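Local coordinates for protein T cell receptor mu chain (Monodelphis domestica, PDB 7L15) that pairs with a gamma chain in the marsupial gamma-mu T cell receptor and probably takes part in antigen recognition by a third T cell lineage, at residues F156-S167 with D199-L208; S167-S178 with S188-G196. All blocks are in the same frame, centred on the assembly; numbering follows the deposited sequence.

How the contacts relate
Both contacts belong to the C1-set immunoglobulin domain, and their centres lie about 9 Å apart. Contact 1 pairs strands 162-167 and 201-207 in one sheet of the sandwich; contact 2 pairs strands 175-181 and 187-194 at the edge of the other. The 167-178 segment joins the two sheets: it starts at the end of strand 162-167, returns alongside it as strand 170-173, turns a corner at Ala174 and enters the second sheet. Ser167 belongs to both contacts. Two probable hydrogen bonds tie them together: Leu165 N to Gln175 OE1 (3.0 Å) and Leu165 O to Ile172 N (3.2 Å). Contact 2 also reaches the T cell receptor gamma chain, whereas contact 1 touches no other chain of the assembly.

Contact 1 (F156-S167 with D199-L208); sequences FYPKELHVSLTS and DAITCSVKHL
Strands 162-167 and 201-207 run antiparallel with their axes 4.7 Å apart at closest approach, and the hydrogen-bonded pairs His162-Lys206, Ser164-Ser204 and Thr166-Thr202 alternate with the non-hydrogen-bonded pairs Val163-Val205 and Leu165-Cys203. They are the two central strands of one sheet in an immunoglobulin C1-set sandwich. Val163, Leu165, Cys203 and Val205 turn their side chains to the inner face, where the disulfide from Cys203 to Cys151 pins this sheet to its partner. Around that bridge Val163 CG1 lies 3.8 Å from Cys203 SG, and Leu165 CD2 rests against Cys203 CB. A chi1 of -180° sends CG1 of Ile201 toward strand 162-167, and the bend at chi2 sets CD1 against Leu165 CD2 and Thr166 O. The other face bears the polar residues; there a water joins Thr166 OG1 to Thr202 O, and Ser204 OG bonds to Glu211. At the Ser167 end, the hydroxyl OG donates to Ala200 O over 2.6 Å, adding a side-chain bond past the last bridge of the ladder. The other end is locked by His207. Its ring enters the bend made by Phe156, Tyr157 and the cis-peptide residue Pro158, with CB of Phe156 over one face and CG of its own neighbour Leu208 over the opposite one. The Phe156 ring presents its edge to the His207 face in an offset edge-to-face pair, planes at 72°. Both methyls of Leu208 lie against CD of Pro158, while a second water connects Glu160 O to Leu208 N. Gripped on both faces, the imidazole is also fixed in rotation: His207 NE2 donates to Pro158 O at 2.9 Å, and the acceptor lies only 3° out of the ring plane.

Contact 2 (S167-S178 with S188-G196); sequences SSGTLISAQSLS and SAIHIGRVG
Gln175 and His191 meet through their side chains in the 175-181/187-194 hairpin, the edge of one sheet of the immunoglobulin C1-set sandwich: His191 NE2 donates to Gln175 OE1 over 2.9 Å, nearly straight at 165°. The bond uses a lone pair of the amide oxygen and lies close to the imidazole plane, although amide and ring planes stand 85° apart. CB of Leu177 meets another part of the ring edge, 3.5 Å from His191 ND1. With CG anti to the backbone N (chi1 -167°), the His191 ring swings across toward strand 175-178. Gln175 is held at both ends of its amide, since NE2 donates to Ile172 O at 2.9 Å while OE1 also accepts from the backbone N of Leu165 in the facing sheet. The backbones carrying this group form an antiparallel ladder, where the hydrogen-bonded pairs Ser176-Ile192 and Ser178-Ile190 flank the non-hydrogen-bonded pair Leu177-His191. A water bridges Ser176 O, Ser178 OG and Ile190 O. Before the corner at Ala174 a weak bond runs from Arg194 N to Ser173 O. Ala174 CB packs 3.5 Å from Arg194 CG, while Ile172 CD1 lies over the backbone of Gly193, 3.8 Å from its CA. Bent at chi2 and chi3, the Arg194 side chain turns outward to a salt bridge between NH1 and Glu150 of the T cell receptor gamma chain; Ile190 and Ile192 pack on Trp189 and Leu148 of that chain. The chemistry is thus divided: the Gln175 amide, bonded to His191, Ile172 O and Leu165 N, ties the two sheets together inside the domain, while apolar packing, a salt bridge and the hydrogen bond between Ser188 OG and Trp189 of the gamma chain serve the subunit interface.

Contact 1 (F156-S167 with D199-L208)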
loop_
_atom_site.group_PDB
_atom_site.type_symbol
_atom_site.label_atom_id
_atom_site.label_comp_id
_atom_site.label_asym_id
_atom_site.label_seq_id
_atom_site.Cartn_x
_atom_site.Cartn_y
_atom_site.Cartn_z
ATOM N N PHE A 156 18.572 10.302 10.471
ATOM C CA PHE A 156 18.385 11.403 11.389
ATOM C C PHE A 156 17.169 11.128 12.250
ATOM O O PHE A 156 16.289 10.345 11.893
ATOM C CB PHE A 156 18.232 12.736 10.655
ATOM C CG PHE A 156 17.200 12.735 9.566
ATOM C CD1 PHE A 156 17.511 12.254 8.301
ATOM C CD2 PHE A 156 15.935 13.254 9.793
ATOM C CE1 PHE A 156 16.567 12.272 7.290
ATOM C CE2 PHE A 156 14.982 13.279 8.785
ATOM C CZ PHE A 156 15.296 12.781 7.533
ATOM N N TYR A 157 17.136 11.780 13.400
ATOM C CA TYR A 157 16.018 11.682 14.283
ATOM C C TYR A 157 16.108 12.953 15.116
ATOM O O TYR A 157 17.221 13.325 15.518
ATOM C CB TYR A 157 16.063 10.433 15.174
ATOM C CG TYR A 157 14.771 10.337 15.948
ATOM C CD1 TYR A 157 13.637 9.778 15.360
ATOM C CD2 TYR A 157 14.655 10.883 17.226
ATOM C CE1 TYR A 157 12.421 9.734 16.033
ATOM C CE2 TYR A 157 13.421 10.840 17.919
ATOM C CZ TYR A 157 12.317 10.259 17.307
ATOM O OH TYR A 157 11.104 10.206 17.958
ATOM N N PRO A 158 14.984 13.645 15.386
ATOM C CA PRO A 158 13.620 13.390 14.909
ATOM C C PRO A 158 13.442 13.772 13.421
ATOM O O PRO A 158 14.390 14.242 12.776
ATOM C CB PRO A 158 12.759 14.290 15.822
ATOM C CG PRO A 158 13.664 15.471 16.106
ATOM C CD PRO A 158 15.061 14.886 16.185
ATOM N N LYS A 159 12.223 13.607 12.902
ATOM C CA LYS A 159 11.984 13.675 11.462
ATOM C C LYS A 159 11.971 15.097 10.916
ATOM O O LYS A 159 12.153 15.269 9.709
ATOM C CB LYS A 159 10.644 12.999 11.099
ATOM C CG LYS A 159 9.421 13.833 11.452
ATOM C CD LYS A 159 8.112 13.069 11.300
ATOM C CE LYS A 159 7.672 12.475 12.621
ATOM N NZ LYS A 159 6.189 12.503 12.801
ATOM N N GLU A 160 11.728 16.108 11.749
ATOM C CA GLU A 160 11.645 17.474 11.245
ATOM C C GLU A 160 13.010 17.917 10.715
ATOM O O GLU A 160 14.026 17.823 11.422
ATOM C CB GLU A 160 11.151 18.429 12.336
ATOM C CG GLU A 160 9.707 18.189 12.774
ATOM C CD GLU A 160 9.555 16.978 13.687
ATOM O OE1 GLU A 160 10.556 16.591 14.319
ATOM O OE2 GLU A 160 8.438 16.416 13.764
ATOM N N LEU A 161 13.040 18.368 9.457
ATOM C CA LEU A 161 14.226 19.015 8.906
ATOM C C LEU A 161 13.808 19.941 7.774
ATOM O O LEU A 161 12.686 19.888 7.270
ATOM C CB LEU A 161 15.284 18.004 8.419
ATOM C CG LEU A 161 14.964 16.805 7.509
ATOM C CD1 LEU A 161 13.794 17.052 6.582
ATOM C CD2 LEU A 161 16.166 16.393 6.683
ATOM N N HIS A 162 14.745 20.774 7.361
ATOM C CA HIS A 162 14.570 21.669 6.234
ATOM C C HIS A 162 15.715 21.412 5.273
ATOM O O HIS A 162 16.871 21.324 5.704
ATOM C CB HIS A 162 14.557 23.125 6.701
ATOM C CG HIS A 162 14.131 24.100 5.654
ATOM N ND1 HIS A 162 15.031 24.765 4.846
ATOM C CD2 HIS A 162 12.903 24.546 5.299
ATOM C CE1 HIS A 162 14.375 25.574 4.034
ATOM N NE2 HIS A 162 13.084 25.464 4.292
ATOM N N VAL A 163 15.384 21.263 3.984
ATOM C CA VAL A 163 16.334 20.948 2.924
ATOM C C VAL A 163 16.206 21.987 1.827
ATOM O O VAL A 163 15.118 22.508 1.551
ATOM C CB VAL A 163 16.124 19.548 2.318
ATOM C CG1 VAL A 163 17.332 19.140 1.456
ATOM C CG2 VAL A 163 15.876 18.536 3.404
ATOM N N SER A 164 17.332 22.273 1.188
ATOM C CA SER A 164 17.385 23.248 0.107
ATOM C C SER A 164 18.536 22.889 -0.824
ATOM O O SER A 164 19.654 22.644 -0.363
ATOM C CB SER A 164 17.551 24.655 0.684
ATOM O OG SER A 164 17.638 25.605 -0.340
ATOM N N LEU A 165 18.243 22.814 -2.119
ATOM C CA LEU A 165 19.246 22.695 -3.170
ATOM C C LEU A 165 19.430 24.047 -3.852
ATOM O O LEU A 165 18.449 24.686 -4.240
ATOM C CB LEU A 165 18.828 21.654 -4.212
ATOM C CG LEU A 165 19.022 20.175 -3.920
ATOM C CD1 LEU A 165 18.179 19.390 -4.902
ATOM C CD2 LEU A 165 20.511 19.775 -4.013
ATOM N N THR A 166 20.679 24.460 -4.037
ATOM C CA THR A 166 20.967 25.768 -4.606
ATOM C C THR A 166 22.144 25.675 -5.560
ATOM O O THR A 166 23.072 24.891 -5.350
ATOM C CB THR A 166 21.292 26.809 -3.531
ATOM O OG1 THR A 166 22.374 26.327 -2.726
ATOM C CG2 THR A 166 20.063 27.076 -2.654
ATOM N N SER A 167 22.091 26.492 -6.605
ATOM C CA SER A 167 23.164 26.616 -7.585
ATOM C C SER A 167 23.710 28.035 -7.484
ATOM O O SER A 167 23.017 28.999 -7.830
ATOM C CB SER A 167 22.658 26.298 -8.986
ATOM O OG SER A 167 23.731 26.076 -9.882
ATOM N N ASP A 199 26.577 22.523 -13.491
ATOM C CA ASP A 199 26.372 23.643 -12.582
ATOM C C ASP A 199 26.865 23.293 -11.181
ATOM O O ASP A 199 26.851 22.131 -10.760
ATOM C CB ASP A 199 24.899 24.053 -12.530
ATOM C CG ASP A 199 24.432 24.734 -13.803
ATOM O OD1 ASP A 199 25.288 25.028 -14.667
ATOM O OD2 ASP A 199 23.209 24.973 -13.937
ATOM N N ALA A 200 27.334 24.311 -10.467
ATOM C CA ALA A 200 27.660 24.141 -9.061
ATOM C C ALA A 200 26.374 23.913 -8.278
ATOM O O ALA A 200 25.377 24.612 -8.480
ATOM C CB ALA A 200 28.407 25.367 -8.530
ATOM N N ILE A 201 26.380 22.916 -7.406
ATOM C CA ILE A 201 25.184 22.555 -6.662
ATOM C C ILE A 201 25.550 22.386 -5.195
ATOM O O ILE A 201 26.628 21.880 -4.860
ATOM C CB ILE A 201 24.520 21.281 -7.243
ATOM C CG1 ILE A 201 23.266 20.917 -6.453
ATOM C CG2 ILE A 201 25.504 20.117 -7.327
ATOM C CD1 ILE A 201 22.238 22.023 -6.472
ATOM N N THR A 202 24.668 22.853 -4.321
ATOM C CA THR A 202 24.844 22.689 -2.888
ATOM C C THR A 202 23.553 22.155 -2.301
ATOM O O THR A 202 22.475 22.694 -2.567
ATOM C CB THR A 202 25.220 24.014 -2.203
ATOM O OG1 THR A 202 26.535 24.409 -2.613
ATOM C CG2 THR A 202 25.187 23.859 -0.685
ATOM N N CYS A 203 23.655 21.100 -1.511
ATOM C CA CYS A 203 22.524 20.632 -0.739
ATOM C C CYS A 203 22.747 21.017 0.711
ATOM O O CYS A 203 23.791 20.701 1.286
ATOM C CB CYS A 203 22.338 19.124 -0.856
ATOM S SG CYS A 203 20.845 18.665 -0.012
ATOM N N SER A 204 21.771 21.680 1.302
ATOM C CA SER A 204 21.934 22.237 2.630
ATOM C C SER A 204 20.781 21.781 3.510
ATOM O O SER A 204 19.613 21.975 3.155
ATOM C CB SER A 204 22.003 23.760 2.564
ATOM O OG SER A 204 21.785 24.298 3.853
ATOM N N VAL A 205 21.113 21.181 4.654
ATOM C CA VAL A 205 20.142 20.557 5.546
ATOM C C VAL A 205 20.227 21.212 6.914
ATOM O O VAL A 205 21.323 21.416 7.448
ATOM C CB VAL A 205 20.387 19.038 5.655
ATOM C CG1 VAL A 205 19.440 18.409 6.673
ATOM C CG2 VAL A 205 20.223 18.386 4.286
ATOM N N LYS A 206 19.072 21.530 7.482
ATOM C CA LYS A 206 18.976 22.086 8.823
ATOM C C LYS A 206 18.214 21.090 9.681
ATOM O O LYS A 206 17.121 20.650 9.310
ATOM C CB LYS A 206 18.288 23.453 8.811
ATOM C CG LYS A 206 19.243 24.609 8.531
ATOM C CD LYS A 206 18.509 25.818 7.978
ATOM C CE LYS A 206 19.335 27.094 8.109
ATOM N NZ LYS A 206 18.533 28.235 8.667
ATOM N N HIS A 207 18.805 20.712 10.804
ATOM C CA HIS A 207 18.227 19.676 11.641
ATOM C C HIS A 207 18.659 19.979 13.063
ATOM O O HIS A 207 19.861 20.080 13.331
ATOM C CB HIS A 207 18.690 18.288 11.179
ATOM C CG HIS A 207 18.124 17.162 11.987
ATOM N ND1 HIS A 207 18.846 16.520 12.970
ATOM C CD2 HIS A 207 16.905 16.570 11.964
ATOM C CE1 HIS A 207 18.089 15.584 13.524
ATOM N NE2 HIS A 207 16.907 15.592 12.929
ATOM N N LEU A 208 17.677 20.197 13.945
ATOM C CA LEU A 208 17.914 20.541 15.356
ATOM C C LEU A 208 18.839 21.739 15.481
ATOM O O LEU A 208 19.736 21.770 16.322
ATOM C CB LEU A 208 18.482 19.348 16.134
ATOM C CG LEU A 208 17.552 18.138 16.124
ATOM C CD1 LEU A 208 18.213 16.992 16.825
ATOM C CD2 LEU A 208 16.210 18.471 16.768
HETATM O O HOH W 1 14.999 19.667 13.368
HETATM O O HOH W 2 21.742 25.044 -0.601
#

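Contact 2 (S167-S178 with S188-G196)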
loop_
_atom_site.group_PDB
_atom_site.type_symbol
_atom_site.label_atom_id
_atom_site.label_comp_id
_atom_site.label_asym_id
_atom_site.label_seq_id
_atom_site.Cartn_x
_atom_site.Cartn_y
_atom_site.Cartn_z
ATOM N N SER A 167 22.091 26.492 -6.605
ATOM C CA SER A 167 23.164 26.616 -7.585
ATOM C C SER A 167 23.710 28.035 -7.484
ATOM O O SER A 167 23.017 28.999 -7.830
ATOM C CB SER A 167 22.658 26.298 -8.986
ATOM O OG SER A 167 23.731 26.076 -9.882
ATOM N N SER A 168 24.935 28.156 -6.963
ATOM C CA SER A 168 25.592 29.447 -6.726
ATOM C C SER A 168 24.662 30.433 -6.023
ATOM O O SER A 168 24.603 31.617 -6.358
ATOM C CB SER A 168 26.145 30.042 -8.026
ATOM O OG SER A 168 27.509 29.687 -8.210
ATOM N N GLY A 169 23.921 29.936 -5.040
ATOM C CA GLY A 169 23.191 30.781 -4.126
ATOM C C GLY A 169 21.697 30.859 -4.360
ATOM O O GLY A 169 20.970 31.275 -3.448
ATOM N N THR A 170 21.199 30.482 -5.532
ATOM C CA THR A 170 19.767 30.598 -5.780
ATOM C C THR A 170 19.104 29.224 -5.914
ATOM O O THR A 170 19.694 28.277 -6.456
ATOM C CB THR A 170 19.504 31.479 -7.005
ATOM O OG1 THR A 170 20.181 30.939 -8.147
ATOM C CG2 THR A 170 20.025 32.913 -6.749
ATOM N N LEU A 171 17.878 29.126 -5.377
ATOM C CA LEU A 171 17.119 27.881 -5.354
ATOM C C LEU A 171 16.960 27.318 -6.753
ATOM O O LEU A 171 16.605 28.042 -7.683
ATOM C CB LEU A 171 15.742 28.119 -4.749
ATOM C CG LEU A 171 15.534 28.131 -3.241
ATOM C CD1 LEU A 171 14.117 28.548 -2.989
ATOM C CD2 LEU A 171 15.786 26.755 -2.646
ATOM N N ILE A 172 17.211 26.023 -6.915
ATOM C CA ILE A 172 17.034 25.454 -8.246
ATOM C C ILE A 172 15.557 25.130 -8.424
ATOM O O ILE A 172 14.788 25.135 -7.457
ATOM C CB ILE A 172 17.925 24.214 -8.488
ATOM C CG1 ILE A 172 17.414 22.993 -7.734
ATOM C CG2 ILE A 172 19.357 24.481 -8.074
ATOM C CD1 ILE A 172 18.283 21.735 -7.946
ATOM N N SER A 173 15.153 24.864 -9.659
ATOM C CA SER A 173 13.773 24.553 -9.984
ATOM C C SER A 173 13.433 23.097 -9.658
ATOM O O SER A 173 14.302 22.224 -9.556
ATOM C CB SER A 173 13.516 24.817 -11.469
ATOM O OG SER A 173 14.402 24.046 -12.263
ATOM N N ALA A 174 12.132 22.851 -9.491
ATOM C CA ALA A 174 11.559 21.502 -9.395
ATOM C C ALA A 174 12.124 20.689 -8.223
ATOM O O ALA A 174 12.293 19.470 -8.322
ATOM C CB ALA A 174 11.728 20.744 -10.714
ATOM N N GLN A 175 12.380 21.358 -7.096
ATOM C CA GLN A 175 12.771 20.675 -5.865
ATOM C C GLN A 175 11.571 20.012 -5.207
ATOM O O GLN A 175 10.461 20.551 -5.244
ATOM C CB GLN A 175 13.396 21.661 -4.878
ATOM C CG GLN A 175 14.764 22.155 -5.267
ATOM C CD GLN A 175 15.306 23.175 -4.282
ATOM O OE1 GLN A 175 15.433 22.903 -3.079
ATOM N NE2 GLN A 175 15.628 24.357 -4.786
ATOM N N SER A 176 11.804 18.846 -4.585
ATOM C CA SER A 176 10.767 18.099 -3.871
ATOM C C SER A 176 11.402 17.039 -2.963
ATOM O O SER A 176 12.373 16.382 -3.347
ATOM C CB SER A 176 9.787 17.431 -4.837
ATOM O OG SER A 176 10.476 16.524 -5.667
ATOM N N LEU A 177 10.803 16.844 -1.788
ATOM C CA LEU A 177 11.401 16.093 -0.691
ATOM C C LEU A 177 10.582 14.851 -0.371
ATOM O O LEU A 177 9.367 14.940 -0.176
ATOM C CB LEU A 177 11.487 16.968 0.560
ATOM C CG LEU A 177 11.967 16.263 1.827
ATOM C CD1 LEU A 177 13.441 15.948 1.721
ATOM C CD2 LEU A 177 11.694 17.138 3.014
ATOM N N SER A 178 11.250 13.705 -0.271
ATOM C CA SER A 178 10.618 12.457 0.154
ATOM C C SER A 178 11.308 11.956 1.411
ATOM O O SER A 178 12.540 11.931 1.490
ATOM C CB SER A 178 10.689 11.382 -0.931
ATOM O OG SER A 178 10.225 11.858 -2.182
ATOM N N SER A 188 15.385 8.598 6.843
ATOM C CA SER A 188 16.254 9.009 5.764
ATOM C C SER A 188 15.363 9.675 4.720
ATOM O O SER A 188 14.136 9.583 4.771
ATOM C CB SER A 188 17.081 7.824 5.214
ATOM O OG SER A 188 16.339 7.033 4.308
ATOM N N ALA A 189 15.976 10.407 3.809
ATOM C CA ALA A 189 15.173 11.243 2.942
ATOM C C ALA A 189 15.970 11.527 1.690
ATOM O O ALA A 189 17.204 11.455 1.684
ATOM C CB ALA A 189 14.761 12.550 3.641
ATOM N N ILE A 190 15.236 11.824 0.626
ATOM C CA ILE A 190 15.800 12.184 -0.662
ATOM C C ILE A 190 15.118 13.454 -1.120
ATOM O O ILE A 190 13.884 13.524 -1.133
ATOM C CB ILE A 190 15.622 11.069 -1.711
ATOM C CG1 ILE A 190 16.518 9.890 -1.356
ATOM C CG2 ILE A 190 15.963 11.592 -3.105
ATOM C CD1 ILE A 190 16.393 8.813 -2.287
ATOM N N HIS A 191 15.918 14.454 -1.483
ATOM C CA HIS A 191 15.448 15.712 -2.042
ATOM C C HIS A 191 15.905 15.772 -3.498
ATOM O O HIS A 191 17.110 15.726 -3.771
ATOM C CB HIS A 191 16.013 16.875 -1.223
ATOM C CG HIS A 191 15.370 18.202 -1.491
ATOM N ND1 HIS A 191 14.028 18.433 -1.289
ATOM C CD2 HIS A 191 15.897 19.380 -1.898
ATOM C CE1 HIS A 191 13.749 19.689 -1.584
ATOM N NE2 HIS A 191 14.868 20.288 -1.953
ATOM N N ILE A 192 14.952 15.881 -4.426
ATOM C CA ILE A 192 15.221 15.812 -5.859
ATOM C C ILE A 192 15.136 17.207 -6.463
ATOM O O ILE A 192 14.278 18.008 -6.073
ATOM C CB ILE A 192 14.233 14.854 -6.544
ATOM C CG1 ILE A 192 14.470 13.423 -6.057
ATOM C CG2 ILE A 192 14.361 14.937 -8.043
ATOM C CD1 ILE A 192 15.724 12.814 -6.575
ATOM N N GLY A 193 16.022 17.501 -7.416
ATOM C CA GLY A 193 15.927 18.747 -8.149
ATOM C C GLY A 193 16.525 18.605 -9.531
ATOM O O GLY A 193 17.118 17.580 -9.866
ATOM N N ARG A 194 16.350 19.653 -10.346
ATOM C CA ARG A 194 16.832 19.680 -11.725
ATOM C C ARG A 194 17.889 20.765 -11.866
ATOM O O ARG A 194 17.648 21.919 -11.508
ATOM C CB ARG A 194 15.686 19.929 -12.711
ATOM C CG ARG A 194 14.389 19.189 -12.390
ATOM C CD ARG A 194 14.597 17.735 -12.077
ATOM N NE ARG A 194 14.933 16.969 -13.259
ATOM C CZ ARG A 194 14.165 16.007 -13.747
ATOM N NH1 ARG A 194 13.029 15.694 -13.132
ATOM N NH2 ARG A 194 14.540 15.351 -14.835
ATOM N N VAL A 195 19.056 20.399 -12.394
ATOM C CA VAL A 195 20.133 21.359 -12.606
ATOM C C VAL A 195 21.098 20.765 -13.616
ATOM O O VAL A 195 21.302 19.550 -13.660
ATOM C CB VAL A 195 20.838 21.723 -11.272
ATOM C CG1 VAL A 195 21.743 20.589 -10.800
ATOM C CG2 VAL A 195 21.612 23.047 -11.399
ATOM N N GLY A 196 21.691 21.630 -14.434
ATOM C CA GLY A 196 22.628 21.158 -15.436
ATOM C C GLY A 196 23.779 20.400 -14.795
ATOM O O GLY A 196 24.235 20.730 -13.697
HETATM O O HOH W 3 11.685 13.360 -3.581
#